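Local coordinates for protein mini spindles (Drosophila melanogaster, PDB 5VJC) that probably binds tubulin through this TOG domain of HEAT repeats, thereby promoting microtubule dynamics and assembly of the mitotic spindle, at residues H67-V70 with I71-S75; Q117-Q120 with V121-D124; V152-G155 with V156-V159; R161-I164 with L165-F169. All coordinates share one frame; numbering follows the deposited sequence.

Contact 1: residues H67-V70 with I71-S75; sequences HLKV and IEQLS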
ATOM      1  N   HIS A  67      -9.642 -17.107   7.809  1.00 33.59           N
ATOM      2  CA  HIS A  67      -8.732 -16.250   7.049  1.00 30.50           C
ATOM      3  C   HIS A  67      -7.276 -16.605   7.312  1.00 29.36           C
ATOM      4  O   HIS A  67      -6.442 -16.588   6.387  1.00 30.13           O
ATOM      5  CB  HIS A  67      -8.979 -14.787   7.392  1.00 32.44           C
ATOM      6  CG  HIS A  67     -10.404 -14.374   7.239  1.00 33.55           C
ATOM      7  ND1 HIS A  67     -10.921 -13.253   7.852  1.00 32.76           N
ATOM      8  CD2 HIS A  67     -11.428 -14.943   6.564  1.00 30.93           C
ATOM      9  CE1 HIS A  67     -12.200 -13.144   7.547  1.00 33.75           C
ATOM     10  NE2 HIS A  67     -12.531 -14.154   6.762  1.00 38.62           N
ATOM     11  N   LEU A  68      -6.952 -16.931   8.566  1.00 28.39           N
ATOM     12  CA  LEU A  68      -5.587 -17.339   8.872  1.00 31.41           C
ATOM     13  C   LEU A  68      -5.287 -18.638   8.151  1.00 28.83           C
ATOM     14  O   LEU A  68      -4.204 -18.814   7.611  1.00 26.90           O
ATOM     15  CB  LEU A  68      -5.349 -17.499  10.387  1.00 28.28           C
ATOM     16  CG  LEU A  68      -5.317 -16.228  11.254  1.00 30.05           C
ATOM     17  CD1 LEU A  68      -5.275 -16.593  12.730  1.00 32.96           C
ATOM     18  CD2 LEU A  68      -4.135 -15.342  10.917  1.00 30.77           C
ATOM     19  N   LYS A  69      -6.248 -19.556   8.169  1.00 29.93           N
ATOM     20  CA  LYS A  69      -6.121 -20.812   7.432  1.00 31.76           C
ATOM     21  C   LYS A  69      -5.877 -20.587   5.944  1.00 29.59           C
ATOM     22  O   LYS A  69      -4.965 -21.175   5.356  1.00 31.20           O
ATOM     23  CB  LYS A  69      -7.383 -21.671   7.616  1.00 33.89           C
ATOM     24  CG  LYS A  69      -7.341 -22.987   6.848  1.00 33.55           C
ATOM     25  CD  LYS A  69      -8.591 -23.796   7.213  1.00 46.88           C
ATOM     26  CE  LYS A  69      -8.512 -25.222   6.714  1.00 51.38           C
ATOM     27  NZ  LYS A  69      -9.684 -25.999   7.203  1.00 54.04           N
ATOM     28  N   VAL A  70      -6.701 -19.738   5.334  1.00 30.28           N
ATOM     29  CA  VAL A  70      -6.520 -19.408   3.919  1.00 28.21           C
ATOM     30  C   VAL A  70      -5.105 -18.910   3.633  1.00 29.34           C
ATOM     31  O   VAL A  70      -4.437 -19.377   2.701  1.00 25.42           O
ATOM     32  CB  VAL A  70      -7.541 -18.346   3.457  1.00 29.77           C
ATOM     33  CG1 VAL A  70      -7.156 -17.786   2.084  1.00 25.99           C
ATOM     34  CG2 VAL A  70      -8.946 -18.948   3.401  1.00 26.64           C
ATOM     35  N   ILE A  71      -4.620 -17.978   4.453  1.00 32.74           N
ATOM     36  CA  ILE A  71      -3.267 -17.448   4.253  1.00 28.23           C
ATOM     37  C   ILE A  71      -2.196 -18.532   4.411  1.00 30.49           C
ATOM     38  O   ILE A  71      -1.266 -18.619   3.612  1.00 29.53           O
ATOM     39  CB  ILE A  71      -2.973 -16.294   5.225  1.00 28.68           C
ATOM     40  CG1 ILE A  71      -3.820 -15.074   4.841  1.00 23.05           C
ATOM     41  CG2 ILE A  71      -1.475 -15.957   5.191  1.00 27.42           C
ATOM     42  CD1 ILE A  71      -4.099 -14.122   5.979  1.00 29.57           C
ATOM     43  N   GLU A  72      -2.336 -19.366   5.440  1.00 30.97           N
ATOM     44  CA  GLU A  72      -1.427 -20.496   5.601  1.00 34.32           C
ATOM     45  C   GLU A  72      -1.442 -21.439   4.377  1.00 30.92           C
ATOM     46  O   GLU A  72      -0.405 -21.892   3.916  1.00 33.68           O
ATOM     47  CB  GLU A  72      -1.788 -21.278   6.857  1.00 35.25           C
ATOM     48  CG  GLU A  72      -0.837 -22.419   7.143  1.00 42.16           C
ATOM     49  CD  GLU A  72      -1.204 -23.148   8.423  1.00 52.84           C
ATOM     50  OE1 GLU A  72      -2.299 -23.765   8.476  1.00 53.90           O
ATOM     51  OE2 GLU A  72      -0.403 -23.091   9.380  1.00 60.79           O
ATOM     52  N   GLN A  73      -2.625 -21.729   3.854  1.00 33.34           N
ATOM     53  CA  GLN A  73      -2.706 -22.605   2.686  1.00 33.45           C
ATOM     54  C   GLN A  73      -2.043 -21.947   1.473  1.00 32.27           C
ATOM     55  O   GLN A  73      -1.256 -22.573   0.769  1.00 33.08           O
ATOM     56  CB  GLN A  73      -4.156 -22.965   2.400  1.00 32.65           C
ATOM     57  CG  GLN A  73      -4.700 -24.002   3.362  1.00 32.65           C
ATOM     58  CD  GLN A  73      -6.200 -24.118   3.309  1.00 41.43           C
ATOM     59  OE1 GLN A  73      -6.889 -23.190   2.901  1.00 45.06           O
ATOM     60  NE2 GLN A  73      -6.720 -25.264   3.733  1.00 46.07           N
ATOM     61  N   LEU A  74      -2.328 -20.670   1.244  1.00 33.77           N
ATOM     62  CA  LEU A  74      -1.716 -19.980   0.112  1.00 25.68           C
ATOM     63  C   LEU A  74      -0.204 -19.908   0.273  1.00 32.71           C
ATOM     64  O   LEU A  74       0.546 -20.051  -0.699  1.00 30.51           O
ATOM     65  CB  LEU A  74      -2.306 -18.576  -0.038  1.00 24.93           C
ATOM     66  CG  LEU A  74      -3.774 -18.482  -0.438  1.00 30.14           C
ATOM     67  CD1 LEU A  74      -4.307 -17.063  -0.214  1.00 25.27           C
ATOM     68  CD2 LEU A  74      -3.927 -18.908  -1.895  1.00 32.63           C
ATOM     69  N   SER A  75       0.250 -19.674   1.506  1.00 31.57           N
ATOM     70  CA  SER A  75       1.685 -19.593   1.761  1.00 31.34           C
ATOM     71  C   SER A  75       2.393 -20.905   1.420  1.00 29.88           C
ATOM     72  O   SER A  75       3.464 -20.901   0.817  1.00 30.92           O
ATOM     73  CB  SER A  75       1.961 -19.216   3.231  1.00 31.48           C
ATOM     74  OG  SER A  75       3.360 -19.115   3.452  1.00 33.25           O
TER
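K69 and Q73 meet because their first torsions differ: K69 sets CG anti to its backbone N (chi1 179°) and runs out fully extended, while Q73 turns CG anti to the carbonyl carbon (chi1 -76°), which carries its amide back along the helix. The two chains slant across each other, and the amide nitrogen NE2 of Q73 rests 3.5 Å from CE of K69. This touch is through methylenes, not through the ammonium group. On its other branch the Q73 amide brings OE1 to 3.9 Å from CA of V70, so the group lies along the preceding turn. Shortening Q73 to an alanine here would probably leave CG and CE of K69 without the amide that lies against them, and open a gap toward L55 of helix 53-59.

One position further on, V70 and L74 run alongside each other, with CG1 of V70 3.7 Å from CD1 of L74. Underneath, the carbonyls are taken up by regular i to i+4 hydrogen bonds, Q73 N to K69 O at 2.8 Å and L74 N to V70 O at 2.9 Å. H67 opens the turn and gives its NE2 to the carbonyl of H61.

Helix 64-77 has a buried and a more exposed side. K69 and E72 are exposed, L68 and Q73 come between, and V70, I71 and L74 are buried, with W95 of helix 89-99 meeting V70 and I71, and Y114 of helix 105-124 meeting I71 and L74. Such amphipathic helices, stacked in layers, are the building material of the HEAT-repeat TOG domain.

Contact 2: residues Q117-Q120 with V121-D124; sequences QVFQ and VLID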
ATOM      1  N   GLN A 117       6.364 -12.902   0.698  1.00 28.23           N
ATOM      2  CA  GLN A 117       6.736 -14.071  -0.126  1.00 33.91           C
ATOM      3  C   GLN A 117       6.234 -13.905  -1.569  1.00 29.77           C
ATOM      4  O   GLN A 117       6.933 -14.236  -2.531  1.00 31.38           O
ATOM      5  CB  GLN A 117       6.170 -15.385   0.432  1.00 31.16           C
ATOM      6  CG  GLN A 117       6.378 -15.730   1.915  1.00 34.40           C
ATOM      7  CD  GLN A 117       5.477 -16.908   2.310  1.00 45.46           C
ATOM      8  OE1 GLN A 117       4.564 -16.778   3.148  1.00 44.42           O
ATOM      9  NE2 GLN A 117       5.695 -18.060   1.658  1.00 50.47           N
ATOM     10  N   VAL A 118       5.014 -13.400  -1.711  1.00 24.18           N
ATOM     11  CA  VAL A 118       4.436 -13.151  -3.038  1.00 22.38           C
ATOM     12  C   VAL A 118       5.253 -12.154  -3.850  1.00 27.00           C
ATOM     13  O   VAL A 118       5.584 -12.414  -5.006  1.00 23.12           O
ATOM     14  CB  VAL A 118       2.991 -12.623  -2.931  1.00 22.12           C
ATOM     15  CG1 VAL A 118       2.509 -12.053  -4.273  1.00 20.84           C
ATOM     16  CG2 VAL A 118       2.060 -13.735  -2.458  1.00 21.79           C
ATOM     17  N   PHE A 119       5.585 -11.008  -3.256  1.00 24.61           N
ATOM     18  CA  PHE A 119       6.263  -9.982  -4.044  1.00 24.29           C
ATOM     19  C   PHE A 119       7.700 -10.371  -4.362  1.00 24.17           C
ATOM     20  O   PHE A 119       8.208  -9.999  -5.417  1.00 24.92           O
ATOM     21  CB  PHE A 119       6.169  -8.614  -3.349  1.00 21.08           C
ATOM     22  CG  PHE A 119       4.888  -7.913  -3.670  1.00 23.90           C
ATOM     23  CD1 PHE A 119       4.798  -7.083  -4.773  1.00 24.02           C
ATOM     24  CD2 PHE A 119       3.743  -8.172  -2.933  1.00 24.52           C
ATOM     25  CE1 PHE A 119       3.598  -6.482  -5.121  1.00 20.89           C
ATOM     26  CE2 PHE A 119       2.529  -7.566  -3.267  1.00 24.98           C
ATOM     27  CZ  PHE A 119       2.460  -6.722  -4.363  1.00 21.72           C
ATOM     28  N   GLN A 120       8.322 -11.177  -3.499  1.00 29.40           N
ATOM     29  CA  GLN A 120       9.611 -11.777  -3.840  1.00 29.00           C
ATOM     30  C   GLN A 120       9.515 -12.653  -5.100  1.00 28.61           C
ATOM     31  O   GLN A 120      10.369 -12.565  -5.995  1.00 31.42           O
ATOM     32  CB  GLN A 120      10.168 -12.607  -2.680  1.00 29.44           C
ATOM     33  CG  GLN A 120      11.649 -12.954  -2.913  1.00 34.72           C
ATOM     34  CD  GLN A 120      12.481 -11.704  -3.198  1.00 36.94           C
ATOM     35  OE1 GLN A 120      12.510 -10.769  -2.389  1.00 37.93           O
ATOM     36  NE2 GLN A 120      13.144 -11.669  -4.357  1.00 34.44           N
ATOM     37  N   VAL A 121       8.482 -13.481  -5.184  1.00 27.27           N
ATOM     38  CA  VAL A 121       8.230 -14.256  -6.412  1.00 28.41           C
ATOM     39  C   VAL A 121       8.060 -13.338  -7.625  1.00 25.16           C
ATOM     40  O   VAL A 121       8.660 -13.572  -8.685  1.00 30.34           O
ATOM     41  CB  VAL A 121       6.992 -15.167  -6.263  1.00 30.99           C
ATOM     42  CG1 VAL A 121       6.560 -15.753  -7.620  1.00 30.62           C
ATOM     43  CG2 VAL A 121       7.305 -16.289  -5.292  1.00 34.43           C
ATOM     44  N   LEU A 122       7.291 -12.265  -7.474  1.00 23.39           N
ATOM     45  CA  LEU A 122       7.091 -11.333  -8.592  1.00 26.49           C
ATOM     46  C   LEU A 122       8.413 -10.684  -9.031  1.00 27.99           C
ATOM     47  O   LEU A 122       8.683 -10.516 -10.230  1.00 27.18           O
ATOM     48  CB  LEU A 122       6.080 -10.252  -8.214  1.00 20.73           C
ATOM     49  CG  LEU A 122       4.716 -10.756  -7.731  1.00 23.84           C
ATOM     50  CD1 LEU A 122       3.758  -9.582  -7.485  1.00 21.76           C
ATOM     51  CD2 LEU A 122       4.122 -11.762  -8.716  1.00 23.46           C
ATOM     52  N   ILE A 123       9.235 -10.317  -8.054  1.00 27.21           N
ATOM     53  CA  ILE A 123      10.544  -9.734  -8.353  1.00 28.95           C
ATOM     54  C   ILE A 123      11.445 -10.750  -9.061  1.00 26.48           C
ATOM     55  O   ILE A 123      12.069 -10.432 -10.074  1.00 32.40           O
ATOM     56  CB  ILE A 123      11.215  -9.220  -7.079  1.00 31.57           C
ATOM     57  CG1 ILE A 123      10.379  -8.062  -6.503  1.00 26.85           C
ATOM     58  CG2 ILE A 123      12.680  -8.812  -7.369  1.00 31.72           C
ATOM     59  CD1 ILE A 123      10.714  -7.692  -5.073  1.00 24.48           C
ATOM     60  N   ASP A 124      11.455 -11.978  -8.554  1.00 29.30           N
ATOM     61  CA  ASP A 124      12.302 -13.041  -9.093  1.00 33.42           C
ATOM     62  C   ASP A 124      11.890 -13.416 -10.515  1.00 37.51           C
ATOM     63  O   ASP A 124      12.738 -13.699 -11.369  1.00 37.37           O
ATOM     64  CB  ASP A 124      12.251 -14.274  -8.185  1.00 34.56           C
ATOM     65  CG  ASP A 124      13.049 -14.087  -6.903  1.00 38.83           C
ATOM     66  OD1 ASP A 124      13.804 -13.105  -6.814  1.00 34.76           O
ATOM     67  OD2 ASP A 124      12.924 -14.926  -5.989  1.00 41.16           O
TER
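V121 N reaches Q117 O at 3.2 Å and D124 N closes on Q120 O at 2.8 Å, the first and last of four successive i to i+4 hydrogen bonds in the final turns of helix 105-124.

Beside that last bond Q120 and D124 add a side-chain one. Q120 bends sharply at its second torsion (chi2 53°), which folds the amide forward so that NE2 donates to OD1 of D124 at 2.9 Å. OD1 lies in the plane of the amide but is itself met from above the carboxylate plane, and the N-H approach is bent (142°). With a leucine in place of Q120, the D124 carboxylate would probably lose this donor and be freer to turn. On the buried side, CD1 of L122 sits over one face of the F119 ring, displaced toward the rim, 4.1 Å from the ring centroid: a CH-pi contact.

F119 also packs on Q162, V163 and V166 of helix 150-166, and I123 touches L165 there. V118 and L122 lean on L89 of helix 89-99, and helix 82-87 supplies L85 against V118, S82 against V121 and V86 against L122.

Contact 3: residues V152-G155 with V156-V159; sequences VRNG and VRRV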
ATOM      1  N   VAL A 152       2.556  -4.799  12.412  1.00 23.76           N
ATOM      2  CA  VAL A 152       1.755  -4.423  11.240  1.00 25.60           C
ATOM      3  C   VAL A 152       2.441  -3.312  10.440  1.00 25.94           C
ATOM      4  O   VAL A 152       2.606  -3.430   9.221  1.00 20.34           O
ATOM      5  CB  VAL A 152       0.343  -3.969  11.626  1.00 26.40           C
ATOM      6  CG1 VAL A 152      -0.425  -3.510  10.392  1.00 23.26           C
ATOM      7  CG2 VAL A 152      -0.414  -5.105  12.319  1.00 29.20           C
ATOM      8  N   ARG A 153       2.857  -2.243  11.122  1.00 24.42           N
ATOM      9  CA  ARG A 153       3.541  -1.140  10.450  1.00 25.67           C
ATOM     10  C   ARG A 153       4.801  -1.625   9.743  1.00 27.71           C
ATOM     11  O   ARG A 153       5.058  -1.261   8.581  1.00 23.60           O
ATOM     12  CB  ARG A 153       3.891  -0.026  11.449  1.00 29.71           C
ATOM     13  CG  ARG A 153       2.700   0.582  12.167  1.00 24.72           C
ATOM     14  CD  ARG A 153       3.074   1.927  12.803  1.00 29.25           C
ATOM     15  NE  ARG A 153       4.152   1.758  13.776  1.00 30.32           N
ATOM     16  CZ  ARG A 153       3.957   1.461  15.057  1.00 29.62           C
ATOM     17  NH1 ARG A 153       2.726   1.322  15.525  1.00 31.44           N
ATOM     18  NH2 ARG A 153       5.001   1.317  15.878  1.00 35.11           N
ATOM     19  N   ASN A 154       5.592  -2.463  10.418  1.00 24.66           N
ATOM     20  CA  ASN A 154       6.797  -2.990   9.770  1.00 26.60           C
ATOM     21  C   ASN A 154       6.483  -3.852   8.533  1.00 23.08           C
ATOM     22  O   ASN A 154       7.226  -3.847   7.546  1.00 22.42           O
ATOM     23  CB  ASN A 154       7.640  -3.793  10.763  1.00 29.59           C
ATOM     24  CG  ASN A 154       8.479  -2.891  11.663  1.00 41.02           C
ATOM     25  OD1 ASN A 154       8.696  -1.719  11.341  1.00 45.27           O
ATOM     26  ND2 ASN A 154       8.945  -3.425  12.792  1.00 44.01           N
ATOM     27  N   GLY A 155       5.391  -4.602   8.605  1.00 22.82           N
ATOM     28  CA  GLY A 155       5.021  -5.512   7.530  1.00 24.37           C
ATOM     29  C   GLY A 155       4.571  -4.710   6.323  1.00 20.61           C
ATOM     30  O   GLY A 155       4.965  -4.991   5.197  1.00 22.02           O
ATOM     31  N   VAL A 156       3.727  -3.716   6.571  1.00 21.19           N
ATOM     32  CA  VAL A 156       3.268  -2.798   5.527  1.00 22.32           C
ATOM     33  C   VAL A 156       4.441  -2.134   4.817  1.00 22.54           C
ATOM     34  O   VAL A 156       4.502  -2.108   3.588  1.00 18.50           O
ATOM     35  CB  VAL A 156       2.342  -1.725   6.116  1.00 24.54           C
ATOM     36  CG1 VAL A 156       1.998  -0.647   5.088  1.00 22.21           C
ATOM     37  CG2 VAL A 156       1.075  -2.384   6.699  1.00 21.06           C
ATOM     38  N   ARG A 157       5.385  -1.606   5.592  1.00 21.56           N
ATOM     39  CA  ARG A 157       6.555  -0.967   5.020  1.00 23.34           C
ATOM     40  C   ARG A 157       7.367  -1.952   4.155  1.00 21.38           C
ATOM     41  O   ARG A 157       7.837  -1.606   3.069  1.00 21.92           O
ATOM     42  CB  ARG A 157       7.418  -0.374   6.159  1.00 29.16           C
ATOM     43  CG  ARG A 157       8.531   0.610   5.755  1.00 30.49           C
ATOM     44  CD  ARG A 157       8.576   1.827   6.748  1.00 31.10           C
ATOM     45  NE  ARG A 157       8.365   1.385   8.117  1.00 39.65           N
ATOM     46  CZ  ARG A 157       7.642   2.041   9.018  1.00 39.29           C
ATOM     47  NH1 ARG A 157       7.085   3.201   8.700  1.00 36.16           N
ATOM     48  NH2 ARG A 157       7.496   1.537  10.240  1.00 43.02           N
ATOM     49  N   ARG A 158       7.535  -3.181   4.631  1.00 25.52           N
ATOM     50  CA  ARG A 158       8.337  -4.176   3.910  1.00 22.41           C
ATOM     51  C   ARG A 158       7.698  -4.516   2.551  1.00 22.67           C
ATOM     52  O   ARG A 158       8.372  -4.545   1.501  1.00 22.50           O
ATOM     53  CB  ARG A 158       8.496  -5.434   4.773  1.00 26.71           C
ATOM     54  CG  ARG A 158       9.194  -6.601   4.102  1.00 33.92           C
ATOM     55  CD  ARG A 158      10.714  -6.540   4.178  1.00 40.29           C
ATOM     56  NE  ARG A 158      11.333  -7.812   3.794  1.00 42.99           N
ATOM     57  CZ  ARG A 158      11.667  -8.146   2.545  1.00 44.93           C
ATOM     58  NH1 ARG A 158      11.456  -7.303   1.538  1.00 40.89           N
ATOM     59  NH2 ARG A 158      12.222  -9.329   2.295  1.00 46.24           N
ATOM     60  N   VAL A 159       6.392  -4.754   2.577  1.00 22.89           N
ATOM     61  CA  VAL A 159       5.621  -5.000   1.351  1.00 19.77           C
ATOM     62  C   VAL A 159       5.645  -3.769   0.455  1.00 17.62           C
ATOM     63  O   VAL A 159       5.886  -3.875  -0.731  1.00 19.58           O
ATOM     64  CB  VAL A 159       4.146  -5.382   1.692  1.00 17.99           C
ATOM     65  CG1 VAL A 159       3.265  -5.478   0.401  1.00 17.04           C
ATOM     66  CG2 VAL A 159       4.102  -6.680   2.493  1.00 22.11           C
TER
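V152 and V156 make the dense side of this turn, and N154 with the arginines its looser, more polar side. CG2 of V156 presses to 3.1 Å from the V152 carbonyl O, because it stands beside its own backbone N (chi1 172° for CG1), and 4.1 Å separates it from CG1 of V152. The same oxygen takes V156 N in a hydrogen bond of 2.9 Å. A turn later G155 O receives V159 N at 3.0 Å, with CG2 of V159 leaning on it.

Across the helix the fit is slacker. R157 doubles back through bends at chi2 and chi3, which brings one face of its guanidinium over R153 O, near the rim and with the oxygen 3.9 Å off the plane. N154 OD1 comes in at the guanidinium edge, in plane but 3.6 Å from NH2, and the amide is turned 67° against it. The stronger grip on R157 is the salt bridge from NH1 to E190, while R153 gives NH1 to the carbonyl of D147. R158 leads its exposed end away.

Helix 150-166 packs with V156 and V159 against L141 of helix 131-142 and L112, L115 and V116 of helix 105-124, and turns R153 and R157 to helix 185-202.

Contact 4: residues R161-I164 with L165-F169; sequences RQVI and LVFPF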
ATOM      1  N   ARG A 161       7.800  -1.569   0.145  1.00 21.04           N
ATOM      2  CA  ARG A 161       9.115  -1.346  -0.454  1.00 22.59           C
ATOM      3  C   ARG A 161       9.503  -2.438  -1.436  1.00 23.22           C
ATOM      4  O   ARG A 161      10.496  -2.305  -2.150  1.00 24.06           O
ATOM      5  CB  ARG A 161      10.154  -1.188   0.643  1.00 24.61           C
ATOM      6  CG  ARG A 161       9.963   0.156   1.344  1.00 25.55           C
ATOM      7  CD  ARG A 161      10.884   0.330   2.541  1.00 26.41           C
ATOM      8  NE  ARG A 161      10.537   1.544   3.268  1.00 28.21           N
ATOM      9  CZ  ARG A 161      11.255   2.049   4.269  1.00 31.91           C
ATOM     10  NH1 ARG A 161      12.388   1.458   4.638  1.00 25.87           N
ATOM     11  NH2 ARG A 161      10.852   3.165   4.871  1.00 30.52           N
ATOM     12  N   GLN A 162       8.681  -3.482  -1.506  1.00 21.09           N
ATOM     13  CA  GLN A 162       8.726  -4.422  -2.611  1.00 24.06           C
ATOM     14  C   GLN A 162       7.849  -3.967  -3.779  1.00 21.83           C
ATOM     15  O   GLN A 162       8.221  -4.140  -4.921  1.00 19.86           O
ATOM     16  CB  GLN A 162       8.265  -5.801  -2.164  1.00 24.55           C
ATOM     17  CG  GLN A 162       9.180  -6.470  -1.166  1.00 30.06           C
ATOM     18  CD  GLN A 162       8.579  -7.760  -0.715  1.00 25.25           C
ATOM     19  OE1 GLN A 162       7.473  -7.776  -0.140  1.00 26.12           O
ATOM     20  NE2 GLN A 162       9.256  -8.867  -1.025  1.00 25.08           N
ATOM     21  N   VAL A 163       6.671  -3.420  -3.474  1.00 23.98           N
ATOM     22  CA  VAL A 163       5.757  -2.967  -4.520  1.00 22.34           C
ATOM     23  C   VAL A 163       6.430  -1.976  -5.466  1.00 24.26           C
ATOM     24  O   VAL A 163       6.253  -2.057  -6.692  1.00 22.18           O
ATOM     25  CB  VAL A 163       4.496  -2.328  -3.918  1.00 21.58           C
ATOM     26  CG1 VAL A 163       3.632  -1.720  -5.013  1.00 21.97           C
ATOM     27  CG2 VAL A 163       3.691  -3.383  -3.139  1.00 20.97           C
ATOM     28  N   ILE A 164       7.221  -1.050  -4.916  1.00 20.82           N
ATOM     29  CA  ILE A 164       7.834  -0.024  -5.746  1.00 25.54           C
ATOM     30  C   ILE A 164       8.848  -0.610  -6.722  1.00 23.30           C
ATOM     31  O   ILE A 164       9.240   0.062  -7.649  1.00 22.70           O
ATOM     32  CB  ILE A 164       8.557   1.066  -4.919  1.00 23.43           C
ATOM     33  CG1 ILE A 164       9.684   0.439  -4.092  1.00 25.52           C
ATOM     34  CG2 ILE A 164       7.575   1.797  -4.042  1.00 34.40           C
ATOM     35  CD1 ILE A 164      10.203   1.342  -2.982  1.00 30.58           C
ATOM     36  N   LEU A 165       9.259  -1.858  -6.518  1.00 22.19           N
ATOM     37  CA  LEU A 165      10.171  -2.500  -7.460  1.00 19.99           C
ATOM     38  C   LEU A 165       9.415  -3.080  -8.658  1.00 26.38           C
ATOM     39  O   LEU A 165      10.020  -3.358  -9.688  1.00 27.63           O
ATOM     40  CB  LEU A 165      10.972  -3.598  -6.761  1.00 21.49           C
ATOM     41  CG  LEU A 165      11.742  -3.087  -5.527  1.00 31.09           C
ATOM     42  CD1 LEU A 165      12.452  -4.215  -4.781  1.00 28.84           C
ATOM     43  CD2 LEU A 165      12.726  -2.002  -5.946  1.00 28.34           C
ATOM     44  N   VAL A 166       8.099  -3.255  -8.530  1.00 20.84           N
ATOM     45  CA  VAL A 166       7.319  -3.875  -9.604  1.00 20.03           C
ATOM     46  C   VAL A 166       6.113  -3.038 -10.040  1.00 24.01           C
ATOM     47  O   VAL A 166       5.246  -3.527 -10.762  1.00 23.10           O
ATOM     48  CB  VAL A 166       6.802  -5.278  -9.211  1.00 22.19           C
ATOM     49  CG1 VAL A 166       7.956  -6.280  -9.090  1.00 21.73           C
ATOM     50  CG2 VAL A 166       5.931  -5.223  -7.915  1.00 20.42           C
ATOM     51  N   PHE A 167       6.099  -1.773  -9.641  1.00 21.79           N
ATOM     52  CA  PHE A 167       4.995  -0.861  -9.894  1.00 25.05           C
ATOM     53  C   PHE A 167       5.585   0.551  -9.832  1.00 27.10           C
ATOM     54  O   PHE A 167       6.498   0.780  -9.037  1.00 28.97           O
ATOM     55  CB  PHE A 167       3.878  -1.086  -8.854  1.00 25.57           C
ATOM     56  CG  PHE A 167       2.632  -0.296  -9.112  1.00 25.23           C
ATOM     57  CD1 PHE A 167       1.815  -0.604 -10.187  1.00 24.99           C
ATOM     58  CD2 PHE A 167       2.272   0.749  -8.279  1.00 23.82           C
ATOM     59  CE1 PHE A 167       0.669   0.133 -10.440  1.00 24.45           C
ATOM     60  CE2 PHE A 167       1.120   1.479  -8.526  1.00 27.08           C
ATOM     61  CZ  PHE A 167       0.326   1.177  -9.601  1.00 25.36           C
ATOM     62  N   PRO A 168       5.103   1.496 -10.669  1.00 23.56           N
ATOM     63  CA  PRO A 168       5.806   2.794 -10.759  1.00 28.76           C
ATOM     64  C   PRO A 168       5.981   3.544  -9.428  1.00 28.80           C
ATOM     65  O   PRO A 168       5.003   3.791  -8.715  1.00 24.67           O
ATOM     66  CB  PRO A 168       4.917   3.595 -11.715  1.00 31.76           C
ATOM     67  CG  PRO A 168       4.315   2.539 -12.609  1.00 29.74           C
ATOM     68  CD  PRO A 168       3.997   1.415 -11.644  1.00 30.54           C
ATOM     69  N   PHE A 169       7.227   3.901  -9.109  1.00 22.72           N
ATOM     70  CA  PHE A 169       7.518   4.530  -7.831  1.00 27.15           C
ATOM     71  C   PHE A 169       6.865   5.902  -7.783  1.00 24.68           C
ATOM     72  O   PHE A 169       6.445   6.320  -6.720  1.00 22.61           O
ATOM     73  CB  PHE A 169       9.048   4.607  -7.535  1.00 28.66           C
ATOM     74  CG  PHE A 169       9.883   5.255  -8.621  1.00 28.27           C
ATOM     75  CD1 PHE A 169      10.046   6.638  -8.667  1.00 28.15           C
ATOM     76  CD2 PHE A 169      10.564   4.476  -9.543  1.00 28.48           C
ATOM     77  CE1 PHE A 169      10.832   7.240  -9.651  1.00 30.92           C
ATOM     78  CE2 PHE A 169      11.357   5.067 -10.540  1.00 32.37           C
ATOM     79  CZ  PHE A 169      11.491   6.451 -10.590  1.00 35.65           C
TER
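V163 O accepts V166 N at 2.9 Å, the shortest hydrogen bond between the two segments, and it is of the i to i+3 kind. Its predecessor, Q162 O with L165 N at 3.0 Å, is the same. Both donors stand well above the carbonyl plane. CG2 of V166 also packs against V163 O, 3.4 Å away.

Beyond this the chain straightens into an extended F167, yet the apolar contact continues: CG1 of V163 and CB of F167 lie 3.9 Å apart, the two side chains running abreast. Past CB, the F167 torsion (chi1 -174°) leads the ring away from the preceding turn. I164 behaves differently. Its CG1 takes the crowded position between backbone N and carbonyl carbon (chi1 61°) and comes within 3.4 Å of L165 N, while its CB lies 4.4 Å from CB of F169.

P168 occupies the N-cap position of helix 169-178, whose V172 touches both I164 and F167. The stretch thus meets itself through i+3 amides on the carbonyls of Q162 and V163 and through apolar contacts, whereas its polar side-chain ends go to other helices: R161 to a salt bridge with E194, Q162 NE2 to the carbonyl of V116.

From the N terminus, contact 1 comes first, on helix 64-77, then contact 2 near the end of helix 105-124, then contacts 3 and 4 in succession along helix 150-166. Each joins adjacent segments, so none closes a loop, and none nests in or crosses another; they follow in series. The ties between them are lateral. S75 OG of contact 1 and Q117 OE1 of contact 2 lie 2.6 Å apart, a probable hydrogen bond between their helices. F119 of contact 2 then reaches contact 4, its CE1 3.7 Å from V163 CG2, and more loosely V159 of contact 3. Together they tie helices 64-77, 105-124 and 150-166.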